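Local coordinates for protein reducing-end xylose-releasing exo-oligoxylanase Rex8A (Paenibacillus barcinonensis, PDB 6SUD) that hydrolyses xylooligosaccharides, linear or branched, by releasing xylose from their reducing ends in the breakdown of xylan, at residues Y106-A111 and A157-H162; G75-V80 and E130-M135. The protein carries 1 engineered substitution. One frame throughout, in Å; residues are numbered along the deposited sequence.

In the fold
Helix 127-144 joins the two contacts of this glycoside hydrolase family 8 enzyme, a family built on an (alpha/alpha)6 barrel; the centres of contacts 1 and 2 lie about 14 Å apart. In contact 2 it packs, through residues 130-135, on helix 69-81, which carries Glu70, the probable proton donor; the side chain of Phe132 comes within about 7 Å of that of Glu70 and about 9 Å of a bound xylose. Contact 1 lies farther out, where the loop 106-111 meets the next helix, 153-170. The two touch directly: Glu130 OE2 accepts a probable hydrogen bond of 2.7 Å from Phe110 N, and Phe110 CG packs 3.5 Å from Phe133 CE2. The Phe110 side chain lies about 10 Å from that of Glu70.

Contact 1: residues Y106-A111 and A157-H162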
loop_
_atom_site.group_PDB
_atom_site.type_symbol
_atom_site.label_atom_id
_atom_site.label_comp_id
_atom_site.label_asym_id
_atom_site.label_seq_id
_atom_site.Cartn_x
_atom_site.Cartn_y
_atom_site.Cartn_z
ATOM N N TYR A 106 16.758 -15.242 -4.074
ATOM C CA TYR A 106 15.970 -13.981 -3.938
ATOM C C TYR A 106 16.540 -12.852 -4.814
ATOM O O TYR A 106 16.207 -11.678 -4.586
ATOM C CB TYR A 106 15.912 -13.549 -2.470
ATOM C CG TYR A 106 15.277 -14.533 -1.518
ATOM C CD1 TYR A 106 14.070 -15.144 -1.813
ATOM C CD2 TYR A 106 15.867 -14.831 -0.299
ATOM C CE1 TYR A 106 13.481 -16.046 -0.940
ATOM C CE2 TYR A 106 15.288 -15.722 0.591
ATOM C CZ TYR A 106 14.091 -16.335 0.269
ATOM O OH TYR A 106 13.517 -17.216 1.137
ATOM N N LYS A 107 17.359 -13.187 -5.811
ATOM C CA LYS A 107 18.017 -12.206 -6.713
ATOM C C LYS A 107 16.990 -11.180 -7.208
ATOM O O LYS A 107 15.959 -11.604 -7.759
ATOM C CB LYS A 107 18.624 -12.942 -7.913
ATOM C CG LYS A 107 19.455 -12.075 -8.850
ATOM C CD LYS A 107 20.216 -12.876 -9.889
ATOM C CE LYS A 107 19.366 -13.270 -11.077
ATOM N NZ LYS A 107 19.239 -12.158 -12.052
ATOM N N ASP A 108 17.270 -9.883 -7.015
ATOM C CA ASP A 108 16.475 -8.732 -7.530
ATOM C C ASP A 108 15.287 -8.442 -6.604
ATOM O O ASP A 108 14.711 -7.356 -6.734
ATOM C CB ASP A 108 16.019 -8.940 -8.979
ATOM C CG ASP A 108 17.157 -9.160 -9.965
ATOM O OD1 ASP A 108 18.290 -8.752 -9.651
ATOM O OD2 ASP A 108 16.894 -9.731 -11.048
ATOM N N TYR A 109 14.924 -9.370 -5.709
ATOM C CA TYR A 109 14.005 -9.092 -4.569
ATOM C C TYR A 109 14.738 -8.268 -3.503
ATOM O O TYR A 109 15.983 -8.131 -3.548
ATOM C CB TYR A 109 13.476 -10.381 -3.933
ATOM C CG TYR A 109 12.595 -11.269 -4.780
ATOM C CD1 TYR A 109 11.910 -10.804 -5.893
ATOM C CD2 TYR A 109 12.386 -12.584 -4.404
ATOM C CE1 TYR A 109 11.068 -11.632 -6.617
ATOM C CE2 TYR A 109 11.558 -13.428 -5.120
ATOM C CZ TYR A 109 10.885 -12.946 -6.226
ATOM O OH TYR A 109 10.055 -13.777 -6.929
ATOM N N PHE A 110 13.973 -7.734 -2.547
ATOM C CA PHE A 110 14.468 -6.904 -1.416
ATOM C C PHE A 110 14.267 -7.679 -0.118
ATOM O O PHE A 110 13.187 -8.266 0.060
ATOM C CB PHE A 110 13.728 -5.569 -1.362
ATOM C CG PHE A 110 13.878 -4.757 -2.623
ATOM C CD1 PHE A 110 13.113 -5.042 -3.743
ATOM C CD2 PHE A 110 14.827 -3.749 -2.699
ATOM C CE1 PHE A 110 13.272 -4.312 -4.914
ATOM C CE2 PHE A 110 14.980 -3.014 -3.862
ATOM C CZ PHE A 110 14.196 -3.296 -4.965
ATOM N N ALA A 111 15.298 -7.736 0.714
ATOM C CA ALA A 111 15.231 -8.306 2.079
ATOM C C ALA A 111 14.156 -7.522 2.840
ATOM O O ALA A 111 14.137 -6.291 2.715
ATOM C CB ALA A 111 16.588 -8.215 2.739
ATOM N N ALA A 157 12.313 -0.798 -12.335
ATOM C CA ALA A 157 10.941 -1.325 -12.132
ATOM C C ALA A 157 10.777 -2.662 -12.854
ATOM O O ALA A 157 10.229 -3.611 -12.236
ATOM C CB ALA A 157 9.907 -0.346 -12.628
ATOM N N ARG A 158 11.193 -2.711 -14.121
ATOM C CA ARG A 158 11.006 -3.881 -15.025
ATOM C C ARG A 158 11.809 -5.071 -14.509
ATOM O O ARG A 158 11.317 -6.202 -14.615
ATOM C CB ARG A 158 11.412 -3.531 -16.456
ATOM C CG ARG A 158 10.345 -2.715 -17.164
ATOM C CD ARG A 158 10.797 -2.141 -18.488
ATOM N NE ARG A 158 9.662 -1.602 -19.221
ATOM C CZ ARG A 158 9.739 -1.026 -20.412
ATOM N NH1 ARG A 158 10.916 -0.909 -21.014
ATOM N NH2 ARG A 158 8.643 -0.568 -20.992
ATOM N N LYS A 159 12.995 -4.798 -13.977
ATOM C CA LYS A 159 13.876 -5.799 -13.324
ATOM C C LYS A 159 13.173 -6.437 -12.117
ATOM O O LYS A 159 13.228 -7.670 -11.979
ATOM C CB LYS A 159 15.159 -5.099 -12.886
ATOM C CG LYS A 159 16.190 -5.961 -12.192
ATOM C CD LYS A 159 17.430 -5.157 -11.868
ATOM C CE LYS A 159 18.341 -5.855 -10.889
ATOM N NZ LYS A 159 19.685 -5.240 -10.903
ATOM N N ILE A 160 12.570 -5.625 -11.244
ATOM C CA ILE A 160 11.816 -6.142 -10.062
ATOM C C ILE A 160 10.684 -7.046 -10.567
ATOM O O ILE A 160 10.583 -8.204 -10.098
ATOM C CB ILE A 160 11.296 -4.988 -9.180
ATOM C CG1 ILE A 160 12.449 -4.140 -8.645
ATOM C CG2 ILE A 160 10.414 -5.539 -8.063
ATOM C CD1 ILE A 160 12.016 -2.927 -7.835
ATOM N N LEU A 161 9.856 -6.559 -11.494
ATOM C CA LEU A 161 8.631 -7.283 -11.929
ATOM C C LEU A 161 9.025 -8.512 -12.762
ATOM O O LEU A 161 8.277 -9.502 -12.728
ATOM C CB LEU A 161 7.712 -6.346 -12.717
ATOM C CG LEU A 161 7.034 -5.236 -11.916
ATOM C CD1 LEU A 161 5.991 -4.535 -12.772
ATOM C CD2 LEU A 161 6.394 -5.777 -10.644
ATOM N N HIS A 162 10.156 -8.473 -13.469
ATOM C CA HIS A 162 10.710 -9.683 -14.143
ATOM C C HIS A 162 10.939 -10.794 -13.107
ATOM O O HIS A 162 10.445 -11.922 -13.323
ATOM C CB HIS A 162 12.010 -9.396 -14.894
ATOM C CG HIS A 162 12.587 -10.648 -15.458
ATOM N ND1 HIS A 162 12.042 -11.255 -16.561
ATOM C CD2 HIS A 162 13.605 -11.439 -15.046
ATOM C CE1 HIS A 162 12.712 -12.357 -16.828
ATOM N NE2 HIS A 162 13.670 -12.499 -15.908
HETATM O O HOH W 1 15.074 -9.378 -12.829
#
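A type II beta turn from Tyr106 to Tyr109, in the loop between helix 85-99 and strand 113-114, sets Asp108 against helix 153-170. The turn is closed by Tyr109 N bonding to Tyr106 O, and it projects the carboxylate of Asp108, carried on a short side chain, at the helix. Lys159, with CG anti to its backbone nitrogen (chi1 180°) and the chain extended beyond, lays its methylene groups across that carboxylate at about a right angle. Lys159 CE lies 3.2 Å from Asp108 OD1, while NZ of the same lysine reaches past and makes only a long salt bridge of 4.0 Å to Asp108 OD1. Lys107 NZ completes the network from within the loop, 3.5 Å from Asp108 OD2; two lysines thus probably favour the charged form of the aspartate. Deeper in, the apolar residues take over. Phe110 presents its ring edge to Ile160, whose delta methyl CD1 lies near the ring plane, 3.5 Å from Phe110 CE1; helix 85-99 also touches this ring, through Ala95 and Met99. One water bridges loop and helix, donating to Asp108 OD2 at 2.6 Å and to the backbone oxygen Lys159 O at 2.7 Å.

Contact 2: residues G75-V80 and E130-M135; sequences GMMMAV and EEFFAM
A Met-aromatic contact joins helix 69-81 to helix 127-144: Met76 SD lies in the plane of the Phe133 ring, at its edge, 4.7 Å from the centroid and 85° off the normal. The sulfur sits almost evenly between two ring carbons, 3.5 Å from Phe133 CD1 and 3.6 Å from Phe133 CE1, so it faces the slightly positive C-H rim rather than the pi cloud. Purely apolar contacts do the rest. Met77 touches with both ends of its side chain: CB meets the edge of the Phe132 ring, 4.1 Å from Phe132 CD2, while CE packs 3.6 Å from Met135 CG. Bends at chi2 (59°) and chi3 fold the Met77 chain round so that its methyl group can reach Met135. Phe202 of helix 200-209 touches Met77, Met135 and Phe132, the last edge-to-face. The two segments run nearly parallel, crossing at 24° with 9.1 Å between their axes, a distance that long, flexible methionines can span while adapting to aromatic edges. With no hydrogen bond or salt bridge between them, residues 75-80 and 130-135 are held by shape, dispersion and the sulfur-ring contact of Met76; farther along, Val80 O bonding to Arg143 NH1 adds a polar tie between the helices.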
loop_
_atom_site.group_PDB
_atom_site.type_symbol
_atom_site.label_atom_id
_atom_site.label_comp_id
_atom_site.label_asym_id
_atom_site.label_seq_id
_atom_site.Cartn_x
_atom_site.Cartn_y
_atom_site.Cartn_z
ATOM N N GLY A 75 7.437 5.136 1.336
ATOM C CA GLY A 75 8.094 6.457 1.281
ATOM C C GLY A 75 8.369 6.886 -0.151
ATOM O O GLY A 75 8.171 8.057 -0.480
ATOM N N MET A 76 8.794 5.962 -1.006
ATOM C CA MET A 76 9.021 6.294 -2.431
ATOM C C MET A 76 7.694 6.689 -3.107
ATOM O O MET A 76 7.696 7.664 -3.893
ATOM C CB MET A 76 9.684 5.116 -3.138
ATOM C CG MET A 76 11.171 5.043 -2.869
ATOM S SD MET A 76 11.868 3.446 -3.338
ATOM C CE MET A 76 11.616 3.534 -5.109
ATOM N N MET A 77 6.589 6.002 -2.814
ATOM C CA MET A 77 5.281 6.342 -3.420
ATOM C C MET A 77 4.848 7.725 -2.933
ATOM O O MET A 77 4.380 8.519 -3.753
ATOM C CB MET A 77 4.176 5.333 -3.089
ATOM C CG MET A 77 2.861 5.657 -3.795
ATOM S SD MET A 77 2.997 5.688 -5.625
ATOM C CE MET A 77 3.042 3.934 -5.963
ATOM N N MET A 78 4.993 8.004 -1.640
ATOM C CA MET A 78 4.604 9.337 -1.112
ATOM C C MET A 78 5.450 10.399 -1.822
ATOM O O MET A 78 4.872 11.404 -2.280
ATOM C CB MET A 78 4.825 9.432 0.394
ATOM C CG MET A 78 4.083 8.381 1.203
ATOM S SD MET A 78 4.592 8.498 2.942
ATOM C CE MET A 78 3.769 7.076 3.651
ATOM N N ALA A 79 6.757 10.148 -1.957
ATOM C CA ALA A 79 7.730 11.123 -2.528
ATOM C C ALA A 79 7.314 11.459 -3.960
ATOM O O ALA A 79 7.324 12.662 -4.304
ATOM C CB ALA A 79 9.168 10.674 -2.464
ATOM N N VAL A 80 6.986 10.450 -4.762
ATOM C CA VAL A 80 6.735 10.685 -6.211
ATOM C C VAL A 80 5.361 11.348 -6.357
ATOM O O VAL A 80 5.272 12.307 -7.135
ATOM C CB VAL A 80 6.953 9.437 -7.095
ATOM C CG1 VAL A 80 5.974 8.298 -6.840
ATOM C CG2 VAL A 80 6.954 9.845 -8.550
ATOM N N GLU A 130 7.867 -5.150 -3.072
ATOM C CA GLU A 130 8.240 -5.222 -4.513
ATOM C C GLU A 130 7.203 -4.498 -5.384
ATOM O O GLU A 130 7.597 -3.686 -6.228
ATOM C CB GLU A 130 8.419 -6.684 -4.948
ATOM C CG GLU A 130 9.809 -7.258 -4.675
ATOM C CD GLU A 130 10.215 -7.481 -3.224
ATOM O OE1 GLU A 130 9.432 -7.153 -2.326
ATOM O OE2 GLU A 130 11.297 -8.020 -2.988
ATOM N N GLU A 131 5.913 -4.738 -5.194
ATOM C CA GLU A 131 4.892 -4.146 -6.099
ATOM C C GLU A 131 4.798 -2.625 -5.901
ATOM O O GLU A 131 4.595 -1.922 -6.886
ATOM C CB GLU A 131 3.553 -4.849 -5.931
ATOM C CG GLU A 131 2.954 -4.690 -4.561
ATOM C CD GLU A 131 1.696 -5.508 -4.408
ATOM O OE1 GLU A 131 1.147 -5.928 -5.445
ATOM O OE2 GLU A 131 1.302 -5.754 -3.257
ATOM N N PHE A 132 4.997 -2.097 -4.691
ATOM C CA PHE A 132 5.039 -0.621 -4.505
ATOM C C PHE A 132 6.334 -0.043 -5.068
ATOM O O PHE A 132 6.274 1.059 -5.622
ATOM C CB PHE A 132 4.903 -0.192 -3.047
ATOM C CG PHE A 132 3.494 0.144 -2.635
ATOM C CD1 PHE A 132 2.599 -0.864 -2.322
ATOM C CD2 PHE A 132 3.079 1.462 -2.485
ATOM C CE1 PHE A 132 1.303 -0.568 -1.926
ATOM C CE2 PHE A 132 1.787 1.758 -2.072
ATOM C CZ PHE A 132 0.901 0.737 -1.786
ATOM N N PHE A 133 7.474 -0.706 -4.871
ATOM C CA PHE A 133 8.759 -0.215 -5.428
ATOM C C PHE A 133 8.561 -0.029 -6.931
ATOM O O PHE A 133 8.823 1.055 -7.473
ATOM C CB PHE A 133 9.914 -1.184 -5.165
ATOM C CG PHE A 133 10.589 -1.132 -3.815
ATOM C CD1 PHE A 133 11.043 0.057 -3.272
ATOM C CD2 PHE A 133 10.875 -2.305 -3.134
ATOM C CE1 PHE A 133 11.717 0.065 -2.062
ATOM C CE2 PHE A 133 11.546 -2.295 -1.912
ATOM C CZ PHE A 133 11.977 -1.102 -1.389
ATOM N N ALA A 134 8.060 -1.079 -7.594
ATOM C CA ALA A 134 7.891 -1.115 -9.055
ATOM C C ALA A 134 6.957 0.026 -9.486
ATOM O O ALA A 134 7.313 0.772 -10.414
ATOM C CB ALA A 134 7.362 -2.462 -9.469
ATOM N N MET A 135 5.809 0.177 -8.830
ATOM C CA MET A 135 4.832 1.228 -9.207
ATOM C C MET A 135 5.447 2.613 -8.981
ATOM O O MET A 135 5.313 3.477 -9.859
ATOM C CB MET A 135 3.527 1.102 -8.421
ATOM C CG MET A 135 2.417 2.005 -8.938
ATOM S SD MET A 135 1.692 1.385 -10.484
ATOM C CE MET A 135 2.603 2.278 -11.739
#